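Local coordinates for fiber protein (Duck adenovirus 1, PDB 6ITX) that carries, at the tip of the trimeric adenovirus fibre, a head domain that probably binds a host-cell receptor during viral attachment, at residues Tyr108-Ser113 against Ala120-Tyr125; Gln116-Lys121 against Tyr147-Gly152; Gly137-Lys142 against Phe161-Cys166. One frame throughout, in Å; residues are numbered along the deposited sequence.

Interaction 1: residues Tyr108-Ser113 against Ala120-Tyr125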
# COMPACT_ATOMS: atom_id res chain seq x y z
N TYR A 108 -11.12 -26.66 -2.60
CA TYR A 108 -11.51 -25.49 -1.82
C TYR A 108 -11.77 -25.96 -0.39
O TYR A 108 -12.90 -26.31 -0.02
CB TYR A 108 -12.75 -24.79 -2.46
CG TYR A 108 -12.53 -24.43 -3.91
CD1 TYR A 108 -12.76 -25.36 -4.92
CD2 TYR A 108 -12.04 -23.17 -4.28
CE1 TYR A 108 -12.53 -25.05 -6.24
CE2 TYR A 108 -11.81 -22.85 -5.61
CZ TYR A 108 -12.06 -23.81 -6.59
OH TYR A 108 -11.83 -23.53 -7.92
N GLU A 109 -10.71 -25.96 0.42
CA GLU A 109 -10.76 -26.50 1.78
C GLU A 109 -10.41 -25.45 2.84
O GLU A 109 -10.11 -25.80 4.00
CB GLU A 109 -9.83 -27.71 1.88
CG GLU A 109 -10.34 -28.92 1.10
CD GLU A 109 -9.23 -29.72 0.44
OE1 GLU A 109 -8.02 -29.44 0.68
OE2 GLU A 109 -9.58 -30.65 -0.32
N ILE A 110 -10.46 -24.17 2.48
CA ILE A 110 -10.16 -23.06 3.38
C ILE A 110 -11.49 -22.45 3.80
O ILE A 110 -12.37 -22.24 2.96
CB ILE A 110 -9.26 -22.02 2.68
CG1 ILE A 110 -7.99 -22.72 2.18
CG2 ILE A 110 -8.93 -20.87 3.60
CD1 ILE A 110 -7.20 -23.36 3.28
N PHE A 111 -11.65 -22.20 5.11
CA PHE A 111 -12.95 -21.82 5.66
C PHE A 111 -13.07 -20.31 5.76
O PHE A 111 -12.22 -19.66 6.38
CB PHE A 111 -13.17 -22.45 7.03
CG PHE A 111 -14.58 -22.28 7.57
CD1 PHE A 111 -14.94 -21.13 8.28
CD2 PHE A 111 -15.53 -23.27 7.40
CE1 PHE A 111 -16.24 -20.98 8.78
CE2 PHE A 111 -16.83 -23.12 7.90
CZ PHE A 111 -17.19 -21.98 8.59
N ALA A 112 -14.13 -19.76 5.17
CA ALA A 112 -14.43 -18.33 5.23
C ALA A 112 -15.78 -18.15 5.89
O ALA A 112 -16.76 -18.77 5.48
CB ALA A 112 -14.46 -17.69 3.84
N SER A 113 -15.83 -17.28 6.90
CA SER A 113 -17.10 -16.96 7.54
C SER A 113 -17.72 -15.75 6.84
O SER A 113 -17.02 -14.82 6.44
CB SER A 113 -16.90 -16.70 9.03
OG SER A 113 -18.14 -16.40 9.66
N ALA A 120 -18.38 -20.21 3.70
CA ALA A 120 -17.92 -20.62 2.39
C ALA A 120 -16.60 -21.36 2.54
O ALA A 120 -15.85 -21.16 3.50
CB ALA A 120 -17.77 -19.42 1.44
N LYS A 121 -16.33 -22.24 1.58
CA LYS A 121 -15.02 -22.85 1.50
C LYS A 121 -14.37 -22.39 0.21
O LYS A 121 -15.01 -22.38 -0.85
CB LYS A 121 -15.10 -24.37 1.64
CG LYS A 121 -15.64 -24.67 3.07
CD LYS A 121 -15.94 -26.10 3.45
CE LYS A 121 -14.71 -26.76 4.04
NZ LYS A 121 -14.05 -27.69 3.04
N VAL A 122 -13.12 -21.95 0.31
CA VAL A 122 -12.43 -21.26 -0.76
C VAL A 122 -11.00 -21.81 -0.84
O VAL A 122 -10.60 -22.65 -0.04
CB VAL A 122 -12.42 -19.73 -0.57
CG1 VAL A 122 -13.86 -19.18 -0.44
CG2 VAL A 122 -11.58 -19.34 0.62
N ALA A 123 -10.26 -21.33 -1.84
CA ALA A 123 -8.87 -21.71 -2.02
C ALA A 123 -8.00 -20.46 -1.92
O ALA A 123 -8.42 -19.36 -2.28
CB ALA A 123 -8.65 -22.41 -3.36
N GLY A 124 -6.78 -20.64 -1.41
CA GLY A 124 -5.94 -19.49 -1.14
C GLY A 124 -4.46 -19.79 -1.17
O GLY A 124 -4.02 -20.93 -0.99
N TYR A 125 -3.69 -18.72 -1.38
CA TYR A 125 -2.23 -18.75 -1.30
C TYR A 125 -1.76 -17.47 -0.62
O TYR A 125 -2.11 -16.37 -1.05
CB TYR A 125 -1.60 -18.85 -2.68
CG TYR A 125 -0.11 -18.95 -2.60
CD1 TYR A 125 0.48 -19.98 -1.88
CD2 TYR A 125 0.71 -18.01 -3.21
CE1 TYR A 125 1.87 -20.09 -1.80
CE2 TYR A 125 2.09 -18.11 -3.14
CZ TYR A 125 2.66 -19.15 -2.43
OH TYR A 125 4.02 -19.28 -2.32

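Interaction 2: residues Gln116-Lys121 against Tyr147-Gly152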
# COMPACT_ATOMS: atom_id res chain seq x y z
N GLN A 116 -24.35 -12.93 8.45
CA GLN A 116 -25.60 -13.59 8.85
C GLN A 116 -25.44 -15.10 8.97
O GLN A 116 -26.28 -15.88 8.50
CB GLN A 116 -26.75 -13.24 7.89
CG GLN A 116 -26.70 -11.83 7.32
CD GLN A 116 -27.86 -11.55 6.37
OE1 GLN A 116 -28.96 -11.19 6.81
NE2 GLN A 116 -27.63 -11.74 5.06
N ASN A 117 -24.34 -15.50 9.60
CA ASN A 117 -24.13 -16.89 10.03
C ASN A 117 -24.12 -17.85 8.84
O ASN A 117 -24.57 -18.99 8.93
CB ASN A 117 -25.18 -17.28 11.07
CG ASN A 117 -24.93 -18.66 11.69
OD1 ASN A 117 -25.88 -19.35 12.08
ND2 ASN A 117 -23.65 -19.07 11.77
N LYS A 118 -23.58 -17.40 7.70
CA LYS A 118 -23.28 -18.29 6.59
C LYS A 118 -21.77 -18.46 6.47
O LYS A 118 -20.98 -17.82 7.17
CB LYS A 118 -23.88 -17.78 5.28
CG LYS A 118 -25.34 -17.38 5.40
CD LYS A 118 -25.99 -17.23 4.04
CE LYS A 118 -27.20 -16.29 4.05
NZ LYS A 118 -27.51 -15.72 2.67
N ALA A 119 -21.37 -19.37 5.58
CA ALA A 119 -19.96 -19.69 5.43
C ALA A 119 -19.67 -20.08 3.99
O ALA A 119 -20.57 -20.28 3.17
CB ALA A 119 -19.52 -20.80 6.38
N ALA A 120 -18.38 -20.21 3.70
CA ALA A 120 -17.92 -20.62 2.39
C ALA A 120 -16.60 -21.36 2.54
O ALA A 120 -15.85 -21.16 3.50
CB ALA A 120 -17.77 -19.42 1.44
N LYS A 121 -16.33 -22.24 1.58
CA LYS A 121 -15.02 -22.85 1.50
C LYS A 121 -14.37 -22.39 0.21
O LYS A 121 -15.01 -22.38 -0.85
CB LYS A 121 -15.10 -24.37 1.64
CG LYS A 121 -15.64 -24.67 3.07
CD LYS A 121 -15.94 -26.10 3.45
CE LYS A 121 -14.71 -26.76 4.04
NZ LYS A 121 -14.05 -27.69 3.04
N TYR A 147 -19.08 -24.00 -3.92
CA TYR A 147 -18.60 -24.07 -2.56
C TYR A 147 -18.92 -22.82 -1.76
O TYR A 147 -18.33 -22.59 -0.70
CB TYR A 147 -17.11 -24.35 -2.56
CG TYR A 147 -16.81 -25.76 -2.96
CD1 TYR A 147 -17.06 -26.81 -2.08
CD2 TYR A 147 -16.31 -26.05 -4.22
CE1 TYR A 147 -16.80 -28.11 -2.45
CE2 TYR A 147 -16.05 -27.34 -4.60
CZ TYR A 147 -16.29 -28.37 -3.71
OH TYR A 147 -16.01 -29.66 -4.10
N TRP A 148 -19.82 -21.99 -2.26
CA TRP A 148 -20.31 -20.84 -1.53
C TRP A 148 -21.71 -21.16 -1.03
O TRP A 148 -22.37 -22.07 -1.53
CB TRP A 148 -20.34 -19.60 -2.42
CG TRP A 148 -20.11 -18.33 -1.69
CD1 TRP A 148 -21.06 -17.50 -1.17
CD2 TRP A 148 -18.85 -17.74 -1.40
NE1 TRP A 148 -20.46 -16.43 -0.57
CE2 TRP A 148 -19.10 -16.55 -0.69
CE3 TRP A 148 -17.52 -18.09 -1.68
CZ2 TRP A 148 -18.08 -15.72 -0.25
CZ3 TRP A 148 -16.51 -17.26 -1.23
CH2 TRP A 148 -16.80 -16.09 -0.53
N PHE A 149 -22.16 -20.40 -0.05
CA PHE A 149 -23.49 -20.65 0.46
C PHE A 149 -24.49 -20.35 -0.64
O PHE A 149 -24.12 -19.91 -1.73
CB PHE A 149 -23.75 -19.84 1.73
CG PHE A 149 -23.62 -18.34 1.55
CD1 PHE A 149 -24.63 -17.61 0.91
CD2 PHE A 149 -22.52 -17.67 2.05
CE1 PHE A 149 -24.53 -16.25 0.75
CE2 PHE A 149 -22.41 -16.29 1.90
CZ PHE A 149 -23.41 -15.58 1.24
N THR A 150 -25.77 -20.58 -0.35
CA THR A 150 -26.84 -20.36 -1.31
C THR A 150 -27.95 -19.54 -0.67
O THR A 150 -28.29 -19.77 0.49
CB THR A 150 -27.41 -21.70 -1.84
OG1 THR A 150 -26.33 -22.53 -2.30
CG2 THR A 150 -28.40 -21.47 -3.00
N GLY A 151 -28.48 -18.59 -1.41
CA GLY A 151 -29.53 -17.66 -1.03
C GLY A 151 -29.00 -16.24 -0.84
O GLY A 151 -27.83 -16.02 -0.49
N GLY A 152 -29.89 -15.26 -1.04
CA GLY A 152 -29.48 -13.87 -1.05
C GLY A 152 -28.97 -13.46 -2.42
O GLY A 152 -29.00 -14.23 -3.38

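Interaction 3: residues Gly137-Lys142 against Phe161-Cys166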
# COMPACT_ATOMS: atom_id res chain seq x y z
N GLY A 137 3.27 -8.95 2.87
CA GLY A 137 2.73 -10.16 2.29
C GLY A 137 1.77 -9.87 1.16
O GLY A 137 1.39 -8.71 0.90
N THR A 138 1.38 -10.94 0.46
CA THR A 138 0.26 -10.93 -0.46
C THR A 138 -0.69 -12.05 -0.09
O THR A 138 -0.27 -13.10 0.43
CB THR A 138 0.69 -11.08 -1.94
OG1 THR A 138 1.29 -12.36 -2.14
CG2 THR A 138 1.69 -10.01 -2.33
N ILE A 139 -1.98 -11.84 -0.33
CA ILE A 139 -2.98 -12.89 -0.20
C ILE A 139 -3.74 -13.00 -1.52
O ILE A 139 -4.03 -11.99 -2.17
CB ILE A 139 -3.93 -12.63 0.98
CG1 ILE A 139 -4.96 -13.76 1.10
CG2 ILE A 139 -4.60 -11.29 0.85
CD1 ILE A 139 -5.49 -13.96 2.52
N GLN A 140 -4.01 -14.24 -1.93
CA GLN A 140 -4.71 -14.52 -3.18
C GLN A 140 -5.76 -15.57 -2.88
O GLN A 140 -5.43 -16.64 -2.35
CB GLN A 140 -3.75 -15.01 -4.27
CG GLN A 140 -4.43 -15.32 -5.58
CD GLN A 140 -3.45 -15.52 -6.74
OE1 GLN A 140 -2.40 -16.14 -6.59
NE2 GLN A 140 -3.81 -15.01 -7.89
N ILE A 141 -7.03 -15.28 -3.22
CA ILE A 141 -8.17 -16.13 -2.90
C ILE A 141 -8.90 -16.50 -4.18
O ILE A 141 -9.12 -15.64 -5.04
CB ILE A 141 -9.13 -15.43 -1.92
CG1 ILE A 141 -8.40 -15.10 -0.62
CG2 ILE A 141 -10.39 -16.31 -1.64
CD1 ILE A 141 -7.94 -16.35 0.09
N LYS A 142 -9.27 -17.77 -4.31
CA LYS A 142 -10.10 -18.25 -5.42
C LYS A 142 -11.33 -18.94 -4.87
O LYS A 142 -11.22 -19.75 -3.95
CB LYS A 142 -9.33 -19.21 -6.31
CG LYS A 142 -10.11 -19.63 -7.53
CD LYS A 142 -9.22 -20.38 -8.49
CE LYS A 142 -10.02 -21.19 -9.49
NZ LYS A 142 -9.05 -21.94 -10.36
N PHE A 161 -16.59 -11.80 3.03
CA PHE A 161 -16.17 -12.98 3.75
C PHE A 161 -14.93 -12.67 4.60
O PHE A 161 -14.14 -11.78 4.28
CB PHE A 161 -15.91 -14.16 2.80
CG PHE A 161 -14.82 -13.92 1.78
CD1 PHE A 161 -15.12 -13.39 0.54
CD2 PHE A 161 -13.50 -14.30 2.05
CE1 PHE A 161 -14.11 -13.19 -0.42
CE2 PHE A 161 -12.48 -14.11 1.10
CZ PHE A 161 -12.78 -13.56 -0.13
N GLY A 162 -14.80 -13.40 5.70
CA GLY A 162 -13.72 -13.21 6.65
C GLY A 162 -12.85 -14.46 6.73
O GLY A 162 -13.35 -15.58 6.70
N LEU A 163 -11.55 -14.24 6.84
CA LEU A 163 -10.57 -15.32 6.93
C LEU A 163 -9.63 -15.01 8.07
O LEU A 163 -9.45 -13.86 8.46
CB LEU A 163 -9.73 -15.44 5.66
CG LEU A 163 -10.48 -15.72 4.37
CD1 LEU A 163 -9.59 -15.34 3.22
CD2 LEU A 163 -10.87 -17.19 4.31
N VAL A 164 -9.01 -16.05 8.60
CA VAL A 164 -7.96 -15.85 9.58
C VAL A 164 -6.70 -16.47 9.03
O VAL A 164 -6.74 -17.55 8.43
CB VAL A 164 -8.33 -16.45 10.96
CG1 VAL A 164 -7.24 -16.18 11.98
CG2 VAL A 164 -9.68 -15.87 11.44
N LEU A 165 -5.59 -15.76 9.20
CA LEU A 165 -4.26 -16.28 8.93
C LEU A 165 -3.64 -16.62 10.27
O LEU A 165 -3.53 -15.74 11.13
CB LEU A 165 -3.38 -15.26 8.21
CG LEU A 165 -3.90 -14.62 6.94
CD1 LEU A 165 -2.72 -14.10 6.14
CD2 LEU A 165 -4.77 -15.60 6.12
N CYS A 166 -3.22 -17.86 10.45
CA CYS A 166 -2.56 -18.30 11.67
C CYS A 166 -1.20 -18.88 11.33
O CYS A 166 -1.02 -20.10 11.26
CB CYS A 166 -3.41 -19.33 12.42
SG CYS A 166 -2.82 -19.57 14.10

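Interaction 1: residues Tyr108-Ser113 against Ala120-Tyr125
A chi1 of -55° sets Y108 CG beside its own backbone N and brings a ring edge to A123, while K121 bends at chi3 and chi4, carrying NZ back to the Y108-E109 backbone. Y108 stands just before, and K121 within, a beta hairpin of the fiber head, in which 110-113 pairs antiparallel with 120-125 and a classic beta bulge sets E109 and I110 both opposite V122. I110 and V122 exchange two hydrogen bonds, I110 N to V122 O at 2.9 Å and V122 N to I110 O at 2.8 Å. A112 and A120 do the same, the bond from A112 N to A120 O (2.8 Å) being nearly straight at 169°. The non-hydrogen-bonded pair between them, F111 and K121, turns its side chains to the more exposed face, where a lysine can be solvated. The other face carries I110, A112, A120 and V122, all apolar and buried. Here the beta-branched residues meet, I110 CB lying 4.1 Å from V122 CG2, and the small alanines let the sheet approach W148, F161 and L163. At the bulge E109 N faces V122 O at a poor angle and does not bond to it. Y108, before the bulge, closes this end of the hairpin: the ring edge meets the backbone at V122 C and A123 N, and its CD2 lies 3.6 Å from A123 CB.

Interaction 2: residues Gln116-Lys121 against Tyr147-Gly152
K121 N gives the one backbone hydrogen bond here, reaching Y147 O at 3.1 Å with an N-H...O angle of 167°, as the loop 147-152 runs roughly antiparallel to 118-121. In this part of the head domain's beta sheet, the N-H used points away from strand 110-114, so the loop after strand 134-144 continues along the edge of strand 118-131 that strand 134-144 pairs with. Two CH-pi contacts then fasten the side chains. A120 CB sits over the W148 six-membered ring, 3.5 Å from its centroid; a methyl is small enough for the indole to lie flat over it, and the buried indole also packs on F279 and F161. K118 suits its place for its length: its extended chain crosses F149 at about a right angle, with CD 3.6 Å from the ring centroid. Since W148 CD1 lies over the opposite face, the phenyl ring is held between an indole and a lysine. A119 O and G151 O both lie at the ring edge, in its plane, A119 O 3.4 Å from F149 CD2. G151 and G152 have backbone angles at which a CB would press on the preceding carbonyl oxygen, so glycine suits both positions of the loop. Beyond the phenyl ring the lysine ends in a weak hydrogen bond, K118 NZ to G151 O at 3.2 Å.

Interaction 3: residues Gly137-Lys142 against Phe161-Cys166
I141 and L163 reach toward each other tip to tip, CD1 to CD1 at 3.7 Å, at the centre of a beta-sandwich core where strands 137-142 and 161-165 face each other from separate layers. No hydrogen bond joins them; their axes stay 11.3 Å apart, a gap filled by side chains. I141 serves two partners through its beta branch: chi1 of -60° sends CG1 and CD1 to L163, while CG2 slides past the F161 ring, 3.9 Å from its CZ. L163 CD1 also lies at the edge of that ring, in its plane. Two residues away on each strand, I139 CD1 lies 4.0 Å from L165 CD2, the two side chains crossing at a slant. Branched aliphatic residues with an aromatic suit this buried interior. In the next shell F267 stacks on F161 and touches I139 and L163, W148 meets F161 steeply, and V122 packs on I141. Strand 137-142 is held by backbone bonds of I139 with I294 and Q140 with Y125, and strand 160-165 pairs with 262-271. Q140 points away from the core to the trimer interface, where its NE2 hydrogen-bonds T291 O of its own chain and S202 O of a neighbouring subunit.

Overall arrangement
From the N terminus, interaction 1 comes first, closing the short turn after 108-113 as a hairpin with 120-125. Interaction 2 starts inside that turn, at 116-121, and shares A120 and K121 with it, then closes a longer excursion through strands 118-131 and 134-144 to the loop 147-152. Interaction 3 opens within that excursion, at 137-142, and ends beyond it at 161-166, so interactions 2 and 3 cross, whereas 1 and 3 lie in series. Strand 118-131 bonds to both 110-114 and 134-144, joining hairpin and core layer in one sheet. W148 links all three, touching V122 of interaction 1 and F161 of interaction 3.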